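Local structure of 15-O-acetyltransferase (Fusarium sporotrichioides, 3FOT) at residues F87-C92 with A350-A355. The protein transfers an acetyl group to the 15-hydroxyl of trichothecene intermediates during the biosynthesis of fungal mycotoxins such as T-2 toxin. Numbering follows the deposited sequence.
Sequences FEHPEC and ASNFYA
Asn352 is the first residue of the 350-355 loop, which runs between helix 347-350 and strand 358-365, to meet His89, which directly follows helix 71-88. The Asn352 side chain, with CG anti to the backbone N (chi1 -168°), brings OD1 to 3.3 Å from CE1 of His89, near the imidazole plane and at the ring's edge. The amide itself is turned steeply against that ring, with 73° between their planes, and OD1 makes its closest approach.

Tyr354 provides the largest part of the surface that the loop buries against 87-92. Its phenol lies over one face of the His89 imidazole in a face-to-face stack, the centroids 3.6 Å apart and the planes inclined by 21°. The overlap is offset: ND1 of His89 sits above the rim of the phenol, 3.4 Å from CE1 of Tyr354. At the other end of the side chain, CB packs 4.0 Å from OE1 of Glu91, whose chain is bent at chi2.

Ala355 stays at the margin, its CB 4.5 Å from OE2 of Glu91.

The contact lies away from His414, which binds 15-deacetylcalonectrin. Stacking and van der Waals contact join its two sides, and outside bonds fix their polar ends: Asp200 of helix 191-205, hydrogen-bonded to the Tyr354 hydroxyl, probably limits how the phenol can shift over the imidazole, while Ser230 satisfies OE2 of Glu91 through its backbone N and the Tyr354 N-H through OG.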
loop_
_atom_site.group_PDB
_atom_site.type_symbol
_atom_site.label_atom_id
_atom_site.label_comp_id
_atom_site.label_asym_id
_atom_site.label_seq_id
_atom_site.Cartn_x
_atom_site.Cartn_y
_atom_site.Cartn_z
ATOM N N PHE A 87 -5.088 20.883 3.216
ATOM C CA PHE A 87 -6.335 21.506 2.788
ATOM C C PHE A 87 -7.110 20.667 1.779
ATOM O O PHE A 87 -8.307 20.462 1.937
ATOM C CB PHE A 87 -6.118 22.924 2.254
ATOM C CG PHE A 87 -7.388 23.698 2.155
ATOM C CD1 PHE A 87 -7.870 24.382 3.270
ATOM C CD2 PHE A 87 -8.144 23.680 0.979
ATOM C CE1 PHE A 87 -9.087 25.083 3.202
ATOM C CE2 PHE A 87 -9.372 24.376 0.911
ATOM C CZ PHE A 87 -9.816 25.075 2.030
ATOM N N GLU A 88 -6.418 20.142 0.766
ATOM C CA GLU A 88 -7.049 19.290 -0.233
ATOM C C GLU A 88 -7.510 17.945 0.335
ATOM O O GLU A 88 -8.607 17.458 -0.007
ATOM C CB GLU A 88 -6.067 19.009 -1.364
ATOM C CG GLU A 88 -5.677 20.234 -2.199
ATOM C CD GLU A 88 -4.983 19.835 -3.500
ATOM O OE1 GLU A 88 -4.811 18.621 -3.760
ATOM O OE2 GLU A 88 -4.651 20.737 -4.298
ATOM N N HIS A 89 -6.656 17.339 1.158
ATOM C CA HIS A 89 -6.830 15.955 1.627
ATOM C C HIS A 89 -6.390 15.820 3.086
ATOM O O HIS A 89 -5.272 15.412 3.387
ATOM C CB HIS A 89 -6.112 14.978 0.690
ATOM C CG HIS A 89 -6.598 15.087 -0.719
ATOM N ND1 HIS A 89 -7.905 14.820 -1.063
ATOM C CD2 HIS A 89 -5.988 15.506 -1.850
ATOM C CE1 HIS A 89 -8.072 15.038 -2.353
ATOM N NE2 HIS A 89 -6.923 15.454 -2.854
ATOM N N PRO A 90 -7.282 16.203 4.003
ATOM C CA PRO A 90 -6.909 16.238 5.429
ATOM C C PRO A 90 -6.646 14.897 6.113
ATOM O O PRO A 90 -6.305 14.892 7.305
ATOM C CB PRO A 90 -8.075 16.976 6.114
ATOM C CG PRO A 90 -9.069 17.315 5.015
ATOM C CD PRO A 90 -8.648 16.689 3.726
ATOM N N GLU A 91 -6.750 13.784 5.387
ATOM C CA GLU A 91 -6.341 12.504 5.918
ATOM C C GLU A 91 -4.907 12.551 6.446
ATOM O O GLU A 91 -4.577 11.833 7.369
ATOM C CB GLU A 91 -6.416 11.438 4.828
ATOM C CG GLU A 91 -7.841 10.950 4.565
ATOM C CD GLU A 91 -8.671 11.855 3.692
ATOM O OE1 GLU A 91 -8.159 12.842 3.096
ATOM O OE2 GLU A 91 -9.862 11.539 3.580
ATOM N N CYS A 92 -4.074 13.409 5.849
ATOM C CA CYS A 92 -2.659 13.535 6.236
ATOM C C CYS A 92 -2.434 14.077 7.664
ATOM O O CYS A 92 -1.300 14.028 8.174
ATOM C CB CYS A 92 -1.909 14.396 5.211
ATOM S SG CYS A 92 -2.454 16.127 5.221
ATOM N N ALA A 350 -15.487 8.139 -6.480
ATOM C CA ALA A 350 -14.545 7.029 -6.720
ATOM C C ALA A 350 -13.119 7.388 -7.132
ATOM O O ALA A 350 -12.177 6.631 -6.834
ATOM C CB ALA A 350 -15.119 6.054 -7.734
ATOM N N SER A 351 -12.964 8.497 -7.855
ATOM C CA SER A 351 -11.653 8.863 -8.392
ATOM C C SER A 351 -10.895 9.861 -7.507
ATOM O O SER A 351 -9.775 10.263 -7.835
ATOM C CB SER A 351 -11.780 9.378 -9.830
ATOM O OG SER A 351 -12.109 8.320 -10.724
ATOM N N ASN A 352 -11.504 10.243 -6.391
ATOM C CA ASN A 352 -10.913 11.212 -5.463
ATOM C C ASN A 352 -11.001 10.750 -3.988
ATOM O O ASN A 352 -11.332 11.541 -3.120
ATOM C CB ASN A 352 -11.618 12.576 -5.657
ATOM C CG ASN A 352 -10.892 13.729 -4.963
ATOM O OD1 ASN A 352 -9.654 13.765 -4.899
ATOM N ND2 ASN A 352 -11.664 14.687 -4.457
ATOM N N PHE A 353 -10.699 9.475 -3.722
ATOM C CA PHE A 353 -10.935 8.850 -2.420
ATOM C C PHE A 353 -9.599 8.423 -1.841
ATOM O O PHE A 353 -8.907 7.592 -2.432
ATOM C CB PHE A 353 -11.856 7.620 -2.533
ATOM C CG PHE A 353 -12.471 7.201 -1.209
ATOM C CD1 PHE A 353 -13.689 7.754 -0.785
ATOM C CD2 PHE A 353 -11.824 6.294 -0.376
ATOM C CE1 PHE A 353 -14.254 7.380 0.433
ATOM C CE2 PHE A 353 -12.403 5.898 0.847
ATOM C CZ PHE A 353 -13.604 6.462 1.254
ATOM N N TYR A 354 -9.235 9.010 -0.705
ATOM C CA TYR A 354 -7.890 8.831 -0.136
ATOM C C TYR A 354 -7.838 7.905 1.068
ATOM O O TYR A 354 -6.790 7.325 1.360
ATOM C CB TYR A 354 -7.290 10.204 0.241
ATOM C CG TYR A 354 -6.811 10.976 -0.967
ATOM C CD1 TYR A 354 -7.720 11.458 -1.915
ATOM C CD2 TYR A 354 -5.453 11.199 -1.178
ATOM C CE1 TYR A 354 -7.295 12.136 -3.031
ATOM C CE2 TYR A 354 -5.004 11.914 -2.295
ATOM C CZ TYR A 354 -5.935 12.375 -3.220
ATOM O OH TYR A 354 -5.523 13.065 -4.333
ATOM N N ALA A 355 -8.953 7.772 1.785
ATOM C CA ALA A 355 -9.008 6.822 2.909
ATOM C C ALA A 355 -9.000 5.380 2.363
ATOM O O ALA A 355 -9.121 5.178 1.148
ATOM C CB ALA A 355 -10.260 7.081 3.776
#